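Local coordinates for protein glycoside hydrolase family 61 (Trichoderma reesei QM6a, PDB 5O2X) that acts as a copper-dependent lytic polysaccharide monooxygenase of family AA9, which probably breaks cellulose chains by oxidation, at residues I30-T35 with A243-P248; V80-P85 with N136-V141; F112-V117 with S226-S231. All coordinates share one frame; numbering follows the deposited sequence.

Contact 1: I30-T35 with A243-P248; sequences IVVGWT and ASATVP. With MAN (alpha-D-mannopyranose), chain R; MAN (alpha-D-mannopyranose), chain Q.
The methyl group of Ala245 presses on the 30-35 loop, where Val32 CG1 approaches Ala245 CB to 3.5 Å, closer than is usual for two carbons. The same CB is also 3.5 Å from the carbonyl carbon C of Val31, so it packs against the peptide joining Val31 to Val32. Alanine suits this place because CB points toward the loop and already touches both the Val31 peptide carbon and Val32 CG1, with little slack for a longer side chain. Further along, the side chains of Ile30 and Val247 cross at about a right angle, and Val247 CG1 lies 4.0 Å from Ile30 CG2 and 4.1 Å from Ile30 CD1. With chi1 at -64°, Ile30 holds CG2 opposite its own backbone N, which directs this branch at the valine. Two waters bridge the backbones. One donates to Ile30 O (2.8 Å from the water) and accepts from Ala245 N (2.9 Å). The other donates to both Ile30 O (2.9 Å) and Ala245 O (2.8 Å). Ile30 O thus accepts from two waters, one taking the N-H of Ala245 and the other giving its second hydrogen to the C=O.

The next shell fixes both partners. Val32 is hydrogen-bonded through its backbone to Asn179 and packs on Phe178 and Tyr14, while the backbone of Thr246 bonds to His66. Ser244 and Thr246, on either side of Ala245 in the sequence, each carry an O-linked mannose. Hydroxyl residues here accept sugar, while the alanine between them meets protein. The segment 243-248 follows edge strand 241-243 and ends the chain: it is a glycosylated, linker-like tail laid on the beta-sandwich of an AA9 enzyme as part of the catalytic domain.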
# COMPACT_ATOMS: atom_id res chain seq x y z
N ILE A 30 5.60 -19.50 -0.61
CA ILE A 30 5.62 -18.55 0.50
C ILE A 30 6.27 -17.27 -0.01
O ILE A 30 7.41 -17.29 -0.52
CB ILE A 30 6.38 -19.14 1.67
CG1 ILE A 30 5.66 -20.38 2.21
CG2 ILE A 30 6.56 -18.06 2.74
CD1 ILE A 30 6.46 -21.14 3.24
N VAL A 31 5.55 -16.16 0.17
CA VAL A 31 5.99 -14.86 -0.35
C VAL A 31 5.77 -13.80 0.72
O VAL A 31 5.15 -14.05 1.76
CB VAL A 31 5.26 -14.48 -1.65
CG1 VAL A 31 5.66 -15.41 -2.78
CG2 VAL A 31 3.75 -14.47 -1.48
N VAL A 32 6.30 -12.59 0.44
CA VAL A 32 6.20 -11.49 1.39
C VAL A 32 4.88 -10.77 1.33
O VAL A 32 4.55 -10.02 2.24
CB VAL A 32 7.37 -10.50 1.20
CG1 VAL A 32 8.69 -11.17 1.45
CG2 VAL A 32 7.34 -9.83 -0.14
N GLY A 33 4.10 -10.97 0.25
CA GLY A 33 2.78 -10.37 0.12
C GLY A 33 1.72 -11.24 0.74
O GLY A 33 1.78 -12.48 0.63
N TRP A 34 0.74 -10.61 1.40
CA TRP A 34 -0.35 -11.37 2.02
C TRP A 34 -1.20 -12.10 0.98
O TRP A 34 -1.36 -11.67 -0.16
CB TRP A 34 -1.21 -10.43 2.85
CG TRP A 34 -0.56 -10.04 4.18
CD1 TRP A 34 0.74 -9.71 4.40
CD2 TRP A 34 -1.21 -10.05 5.45
NE1 TRP A 34 0.94 -9.50 5.75
CE2 TRP A 34 -0.23 -9.74 6.42
CE3 TRP A 34 -2.50 -10.38 5.88
CZ2 TRP A 34 -0.49 -9.74 7.78
CZ3 TRP A 34 -2.75 -10.36 7.24
CH2 TRP A 34 -1.77 -10.07 8.17
N THR A 35 -1.74 -13.24 1.41
CA THR A 35 -2.71 -13.95 0.58
C THR A 35 -4.04 -13.21 0.62
O THR A 35 -4.47 -12.84 1.70
CB THR A 35 -2.89 -15.37 1.11
OG1 THR A 35 -1.61 -16.03 1.06
CG2 THR A 35 -3.93 -16.16 0.34
N ALA A 243 15.56 -12.33 -4.15
CA ALA A 243 15.52 -13.01 -2.87
C ALA A 243 14.17 -13.63 -2.67
O ALA A 243 13.21 -13.33 -3.36
CB ALA A 243 15.82 -12.02 -1.74
N SER A 244 14.07 -14.50 -1.67
CA SER A 244 12.84 -15.13 -1.29
C SER A 244 12.42 -14.66 0.07
O SER A 244 13.23 -14.26 0.91
CB SER A 244 13.03 -16.63 -1.25
OG SER A 244 13.32 -17.09 -2.54
N ALA A 245 11.12 -14.73 0.31
CA ALA A 245 10.57 -14.42 1.62
C ALA A 245 11.20 -15.35 2.68
O ALA A 245 11.21 -16.57 2.51
CB ALA A 245 9.06 -14.64 1.62
N THR A 246 11.71 -14.75 3.76
CA THR A 246 12.38 -15.48 4.81
C THR A 246 11.34 -15.96 5.82
O THR A 246 10.54 -15.17 6.30
CB THR A 246 13.39 -14.58 5.52
OG1 THR A 246 14.25 -14.03 4.53
CG2 THR A 246 14.19 -15.36 6.56
N VAL A 247 11.38 -17.27 6.12
CA VAL A 247 10.43 -17.83 7.06
C VAL A 247 11.00 -17.75 8.47
O VAL A 247 12.19 -17.90 8.65
CB VAL A 247 10.02 -19.25 6.70
CG1 VAL A 247 9.40 -19.27 5.32
CG2 VAL A 247 11.15 -20.19 6.87
N PRO A 248 10.18 -17.47 9.46
CA PRO A 248 10.63 -17.65 10.83
C PRO A 248 11.04 -19.12 11.09
O PRO A 248 10.33 -20.02 10.60
CB PRO A 248 9.40 -17.35 11.66
CG PRO A 248 8.46 -16.69 10.80
CD PRO A 248 8.79 -17.03 9.38
OXT PRO A 248 11.99 -19.49 11.73
C1 MAN R . 14.48 -12.64 4.58
C2 MAN R . 15.00 -12.22 3.24
C3 MAN R . 16.38 -12.76 2.98
C4 MAN R . 17.31 -12.46 4.17
C5 MAN R . 16.69 -12.89 5.49
C6 MAN R . 17.52 -12.43 6.68
O2 MAN R . 15.01 -10.77 3.24
O3 MAN R . 16.91 -12.21 1.78
O4 MAN R . 18.53 -13.16 4.00
O5 MAN R . 15.37 -12.32 5.64
O6 MAN R . 16.97 -12.89 7.89
C1 MAN Q . 13.53 -18.53 -2.62
C2 MAN Q . 13.84 -18.89 -4.03
C3 MAN Q . 12.60 -18.61 -4.85
C4 MAN Q . 11.42 -19.46 -4.36
C5 MAN Q . 11.18 -19.19 -2.88
C6 MAN Q . 10.14 -20.14 -2.29
O2 MAN Q . 14.21 -20.25 -4.02
O3 MAN Q . 12.82 -18.93 -6.22
O4 MAN Q . 10.24 -19.06 -5.06
O5 MAN Q . 12.41 -19.31 -2.18
O6 MAN Q . 10.62 -21.48 -2.39
O HOH W 1 9.31 -15.65 -1.78
O HOH W 2 9.88 -18.24 0.70

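Contact 2: V80-P85 with N136-V141; sequences VPVPWP and NNNTWV. With NAG (2-acetamido-2-deoxy-beta-D-glucopyranose), chain C; MAN (alpha-D-mannopyranose), chain M.
Asn138 OD1 accepts the backbone N-H of Trp84 at 2.9 Å from N to OD1, nearly straight at 165°. The donor lies in the carbonyl plane, on a lone pair, at a C=O...N angle of 108°. On the other branch of the amide, Asn138 ND2 bonds to Trp79 O and makes a weak, bent bond to Pro81 O (3.0 Å). Asparagine suits this place because one flat group offers both an acceptor and donors to a loop whose Pro81 and Pro83 follow cis peptides and have no N-H. Replacing Asn138 by an alanine would probably leave the Trp84 N-H without its mate, cost Trp79 O and Pro81 O their amide donor, and let the loop shift. This loop leads out of strand 74-80 of the AA9 beta-sandwich toward the copper site: the side chain of Trp84 lies about 5 Å from the copper ion at its nearest atoms and meets the copper ligand Tyr174 edge-to-face. The Asn137-Asn138-Thr139 run is an N-glycosylation sequon, with Asn137 ND2 bound covalently to N-acetylglucosamine. With CG anti to the backbone N (chi1 -164°), Asn137 extends its amide across Val82, whose CG1 lies 3.8 Å from Asn137 OD1. Val82 CG2 also touches the sugar, 4.0 Å from its C5.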
# COMPACT_ATOMS: atom_id res chain seq x y z
N VAL A 80 0.62 -4.46 -11.91
CA VAL A 80 0.23 -4.99 -13.22
C VAL A 80 -1.29 -5.14 -13.27
O VAL A 80 -1.93 -5.31 -12.23
CB VAL A 80 0.90 -6.36 -13.47
CG1 VAL A 80 2.40 -6.22 -13.57
CG2 VAL A 80 0.53 -7.40 -12.44
N PRO A 81 -1.89 -5.10 -14.47
CA PRO A 81 -1.27 -4.90 -15.75
C PRO A 81 -0.89 -3.43 -16.01
O PRO A 81 -1.41 -2.50 -15.40
CB PRO A 81 -2.35 -5.32 -16.75
CG PRO A 81 -3.62 -4.93 -16.04
CD PRO A 81 -3.34 -5.30 -14.60
N VAL A 82 0.03 -3.24 -16.94
CA VAL A 82 0.44 -1.93 -17.38
C VAL A 82 -0.52 -1.45 -18.48
O VAL A 82 -0.69 -2.19 -19.48
CB VAL A 82 1.88 -1.95 -17.91
CG1 VAL A 82 2.30 -0.61 -18.47
CG2 VAL A 82 2.86 -2.42 -16.86
N PRO A 83 -1.13 -0.27 -18.38
CA PRO A 83 -1.06 0.70 -17.34
C PRO A 83 -2.15 0.51 -16.30
O PRO A 83 -3.27 0.09 -16.57
CB PRO A 83 -1.31 2.01 -18.08
CG PRO A 83 -2.30 1.63 -19.15
CD PRO A 83 -1.86 0.27 -19.57
N TRP A 84 -1.88 1.01 -15.09
CA TRP A 84 -2.93 1.21 -14.10
C TRP A 84 -3.98 2.16 -14.72
O TRP A 84 -3.61 3.15 -15.33
CB TRP A 84 -2.32 1.87 -12.85
CG TRP A 84 -3.36 2.21 -11.82
CD1 TRP A 84 -3.92 3.43 -11.60
CD2 TRP A 84 -4.05 1.29 -10.97
NE1 TRP A 84 -4.92 3.35 -10.66
CE2 TRP A 84 -5.00 2.04 -10.25
CE3 TRP A 84 -3.94 -0.09 -10.71
CZ2 TRP A 84 -5.86 1.43 -9.33
CZ3 TRP A 84 -4.78 -0.65 -9.79
CH2 TRP A 84 -5.72 0.09 -9.12
N PRO A 85 -5.28 1.86 -14.56
CA PRO A 85 -6.29 2.56 -15.37
C PRO A 85 -6.97 3.76 -14.74
O PRO A 85 -7.76 4.37 -15.44
CB PRO A 85 -7.30 1.44 -15.70
CG PRO A 85 -7.24 0.54 -14.50
CD PRO A 85 -5.79 0.53 -14.11
N ASN A 136 5.89 6.07 -14.53
CA ASN A 136 7.06 5.31 -14.13
C ASN A 136 6.86 3.81 -14.26
O ASN A 136 7.22 3.02 -13.40
CB ASN A 136 7.44 5.71 -12.68
CG ASN A 136 7.93 7.15 -12.61
OD1 ASN A 136 7.50 7.92 -11.69
ND2 ASN A 136 8.78 7.51 -13.46
N ASN A 137 6.29 3.42 -15.41
CA ASN A 137 6.05 2.01 -15.72
C ASN A 137 5.33 1.28 -14.59
O ASN A 137 5.65 0.13 -14.27
CB ASN A 137 7.29 1.23 -16.16
CG ASN A 137 6.91 -0.07 -16.83
OD1 ASN A 137 5.96 -0.10 -17.63
ND2 ASN A 137 7.63 -1.14 -16.53
N ASN A 138 4.30 1.93 -14.03
CA ASN A 138 3.43 1.28 -13.08
C ASN A 138 4.10 0.98 -11.74
O ASN A 138 3.82 -0.02 -11.09
CB ASN A 138 2.77 -0.00 -13.65
CG ASN A 138 1.35 0.18 -14.09
OD1 ASN A 138 0.96 1.25 -14.59
ND2 ASN A 138 0.56 -0.86 -13.88
N THR A 139 4.98 1.91 -11.31
CA THR A 139 5.68 1.73 -10.05
C THR A 139 5.43 2.90 -9.13
O THR A 139 5.10 4.03 -9.54
CB THR A 139 7.18 1.52 -10.24
OG1 THR A 139 7.82 2.70 -10.73
CG2 THR A 139 7.47 0.33 -11.14
N TRP A 140 5.66 2.63 -7.84
CA TRP A 140 5.66 3.65 -6.77
C TRP A 140 6.81 3.32 -5.87
O TRP A 140 7.06 2.13 -5.58
CB TRP A 140 4.35 3.64 -5.99
CG TRP A 140 4.22 4.79 -5.04
CD1 TRP A 140 4.40 4.79 -3.67
CD2 TRP A 140 3.96 6.15 -5.40
NE1 TRP A 140 4.24 6.04 -3.17
CE2 TRP A 140 3.98 6.91 -4.19
CE3 TRP A 140 3.70 6.80 -6.61
CZ2 TRP A 140 3.73 8.30 -4.18
CZ3 TRP A 140 3.45 8.14 -6.59
CH2 TRP A 140 3.49 8.89 -5.40
N VAL A 141 7.51 4.35 -5.36
CA VAL A 141 8.64 4.19 -4.45
C VAL A 141 8.30 4.79 -3.11
O VAL A 141 7.87 5.95 -3.04
CB VAL A 141 9.91 4.86 -5.02
CG1 VAL A 141 11.08 4.76 -4.04
CG2 VAL A 141 10.26 4.20 -6.35
C1 NAG C . 7.32 -2.47 -17.06
C2 NAG C . 8.52 -3.21 -17.57
C3 NAG C . 8.04 -4.56 -18.12
C4 NAG C . 7.28 -5.34 -17.09
C5 NAG C . 6.20 -4.49 -16.44
C6 NAG C . 5.62 -5.13 -15.21
C7 NAG C . 10.53 -2.42 -18.69
C8 NAG C . 11.08 -1.59 -19.80
N2 NAG C . 9.20 -2.45 -18.58
O3 NAG C . 9.13 -5.35 -18.61
O4 NAG C . 6.66 -6.51 -17.67
O5 NAG C . 6.76 -3.22 -15.99
O6 NAG C . 6.63 -5.47 -14.27
O7 NAG C . 11.26 -3.02 -17.89
C1 MAN M . 10.09 0.52 -13.62
C2 MAN M . 10.26 -0.95 -13.37
C3 MAN M . 11.64 -1.42 -13.75
C4 MAN M . 12.01 -1.00 -15.15
C5 MAN M . 11.74 0.48 -15.35
C6 MAN M . 11.92 0.92 -16.78
O2 MAN M . 9.27 -1.63 -14.16
O3 MAN M . 11.74 -2.85 -13.64
O4 MAN M . 13.41 -1.26 -15.36
O5 MAN M . 10.43 0.85 -14.95
O6 MAN M . 11.83 2.35 -16.89

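Contact 3: F112-V117 with S226-S231; sequences FKIDGV and SGLPTS. With MAN (alpha-D-mannopyranose), chain I; MAN (alpha-D-mannopyranose), chain L; MAN (alpha-D-mannopyranose), chain K.
Asp115 and Gly116 pack against Thr230 where strand 110-121 of the beta-sandwich carries a classic beta bulge: Ile114 and Asp115 both face Asp92 of strand 90-96. Among the polar links, Gly116 N donates to Thr230 O at 2.9 Å, almost straight at 168°, with the donor in the carbonyl plane. Asp115 CB crowds the same acceptor, 3.2 Å from Thr230 O, while its carboxylate turns elsewhere, OD2 bonding to Trp140 NE1. One water donates to two carbonyls, Ile114 O and Pro229 O, 2.7 Å from each, and so bridges the bulge to the loop. Glycine fits at 116 because a CB there would run into Lys113 CD. That lysine sends its NZ to Pro220 O and Pro222 O.

Carbon-to-carbon packing lies at both ends. In the apolar pair, Leu228 CD1 slants over the beta-branched flank of Ile114, 4.0 Å from both its CB and its CG2. At the other end, Val117 CG2 touches the CB methylene of Ser231 at 3.4 Å.

The third kind of contact involves sugar. Ser226, Thr230 and Ser231 each bear an O-linked mannose, as hydroxyl residues can. Thr230 OG1 sits between its own N and carbonyl carbon (chi1 64°), which brings the anomeric C1 of its mannose within 3.4 Å of Gly116 O.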
# COMPACT_ATOMS: atom_id res chain seq x y z
N PHE A 112 0.42 3.56 10.89
CA PHE A 112 0.85 4.95 10.78
C PHE A 112 1.27 5.20 9.33
O PHE A 112 1.85 4.34 8.67
CB PHE A 112 1.96 5.30 11.79
CG PHE A 112 3.17 4.40 11.78
CD1 PHE A 112 3.23 3.26 12.60
CD2 PHE A 112 4.28 4.70 11.02
CE1 PHE A 112 4.33 2.47 12.62
CE2 PHE A 112 5.40 3.91 11.06
CZ PHE A 112 5.44 2.78 11.86
N LYS A 113 0.92 6.40 8.84
CA LYS A 113 1.13 6.72 7.44
C LYS A 113 2.53 7.25 7.20
O LYS A 113 2.94 8.25 7.83
CB LYS A 113 0.08 7.76 7.01
CG LYS A 113 0.11 8.03 5.52
CD LYS A 113 -0.86 9.11 5.07
CE LYS A 113 -2.30 8.62 4.99
NZ LYS A 113 -3.23 9.78 4.88
N ILE A 114 3.25 6.60 6.30
CA ILE A 114 4.61 7.04 5.96
C ILE A 114 4.73 7.81 4.65
O ILE A 114 5.73 8.48 4.47
CB ILE A 114 5.63 5.87 6.03
CG1 ILE A 114 5.36 4.77 5.01
CG2 ILE A 114 5.71 5.34 7.45
CD1 ILE A 114 6.52 3.80 4.87
N ASP A 115 3.73 7.75 3.77
CA ASP A 115 3.69 8.66 2.63
C ASP A 115 2.27 8.78 2.17
O ASP A 115 1.36 8.03 2.56
CB ASP A 115 4.69 8.31 1.49
CG ASP A 115 4.21 7.29 0.48
OD1 ASP A 115 3.27 6.55 0.80
OD2 ASP A 115 4.82 7.24 -0.62
N GLY A 116 2.03 9.79 1.31
CA GLY A 116 0.71 9.98 0.75
C GLY A 116 0.73 11.13 -0.22
O GLY A 116 1.10 12.26 0.15
N VAL A 117 0.32 10.85 -1.46
CA VAL A 117 0.24 11.86 -2.52
C VAL A 117 -1.14 11.81 -3.11
O VAL A 117 -1.68 10.71 -3.39
CB VAL A 117 1.32 11.61 -3.60
CG1 VAL A 117 1.22 12.62 -4.74
CG2 VAL A 117 2.71 11.69 -2.99
N SER A 226 5.13 13.20 11.26
CA SER A 226 5.95 14.39 11.18
C SER A 226 7.42 14.05 10.91
O SER A 226 7.98 13.14 11.46
CB SER A 226 5.88 15.18 12.47
OG SER A 226 6.72 16.30 12.29
N GLY A 227 8.03 14.86 10.05
CA GLY A 227 9.43 14.72 9.71
C GLY A 227 9.69 13.88 8.47
O GLY A 227 10.82 13.84 8.00
N LEU A 228 8.65 13.22 7.94
CA LEU A 228 8.80 12.44 6.72
C LEU A 228 8.31 13.28 5.53
O LEU A 228 7.29 13.95 5.64
CB LEU A 228 7.96 11.17 6.80
CG LEU A 228 8.22 10.27 7.97
CD1 LEU A 228 7.36 9.01 7.82
CD2 LEU A 228 9.70 9.96 8.14
N PRO A 229 9.00 13.20 4.41
CA PRO A 229 8.45 13.82 3.20
C PRO A 229 7.17 13.08 2.80
O PRO A 229 7.11 11.87 2.94
CB PRO A 229 9.60 13.62 2.18
CG PRO A 229 10.25 12.39 2.62
CD PRO A 229 10.19 12.39 4.11
N THR A 230 6.20 13.78 2.26
CA THR A 230 4.97 13.07 1.88
C THR A 230 5.16 12.17 0.67
O THR A 230 4.34 11.28 0.44
CB THR A 230 3.77 13.98 1.71
OG1 THR A 230 4.07 14.85 0.61
CG2 THR A 230 3.49 14.79 2.98
N SER A 231 6.25 12.38 -0.08
CA SER A 231 6.73 11.38 -1.01
C SER A 231 8.22 11.60 -1.18
O SER A 231 8.69 12.75 -1.07
CB SER A 231 6.01 11.44 -2.36
OG SER A 231 6.17 12.72 -3.00
C1 MAN I . 3.00 15.06 -0.29
C2 MAN I . 3.78 15.53 -1.52
C3 MAN I . 4.47 16.89 -1.25
C4 MAN I . 3.37 17.85 -0.76
C5 MAN I . 2.71 17.33 0.51
C6 MAN I . 1.64 18.27 1.10
O2 MAN I . 2.82 15.59 -2.59
O3 MAN I . 5.09 17.40 -2.43
O4 MAN I . 3.95 19.13 -0.47
O5 MAN I . 2.14 16.05 0.20
O6 MAN I . 0.41 18.22 0.36
C1 MAN L . 7.12 12.72 -4.05
C2 MAN L . 7.66 14.14 -4.20
C3 MAN L . 6.59 15.08 -4.71
C4 MAN L . 5.98 14.57 -6.01
C5 MAN L . 5.49 13.13 -5.78
C6 MAN L . 5.01 12.49 -7.07
O2 MAN L . 8.78 14.11 -5.08
O3 MAN L . 7.12 16.41 -4.90
O4 MAN L . 4.87 15.33 -6.43
O5 MAN L . 6.54 12.30 -5.27
O6 MAN L . 6.04 12.46 -8.07
C1 MAN K . 6.69 17.31 13.26
C2 MAN K . 7.42 18.50 12.66
C3 MAN K . 8.86 18.06 12.42
C4 MAN K . 9.51 17.53 13.69
C5 MAN K . 8.58 16.51 14.38
C6 MAN K . 8.97 16.09 15.78
O2 MAN K . 7.26 19.64 13.52
O3 MAN K . 9.60 19.20 11.96
O4 MAN K . 10.77 16.96 13.32
O5 MAN K . 7.23 16.88 14.49
O6 MAN K . 8.88 17.17 16.71
O HOH W 3 7.99 9.32 3.28

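How the contacts relate
From the N terminus, the chain first supplies the 30-35 loop, whose partner comes only at the C-terminal tail. Contact 1 therefore closes the longest loop, and contacts 2 and 3 both nest inside it. The 80-85 loop and then strand segment 112-117 follow; 136-141 closes contact 2, and 226-231 closes contact 3, so these two cross. Contact 2 ties the loop leading to the copper site to the turn that leads into edge strand 139-143, while contacts 1 and 3 fasten parts of the late, mannosylated chain to the sandwich. Contacts 2 and 3 touch where Trp140 CZ2 packs on Val117 CG2 (3.7 Å). Contact 1 stands apart, its nearest atoms about 13 Å from those of contact 2.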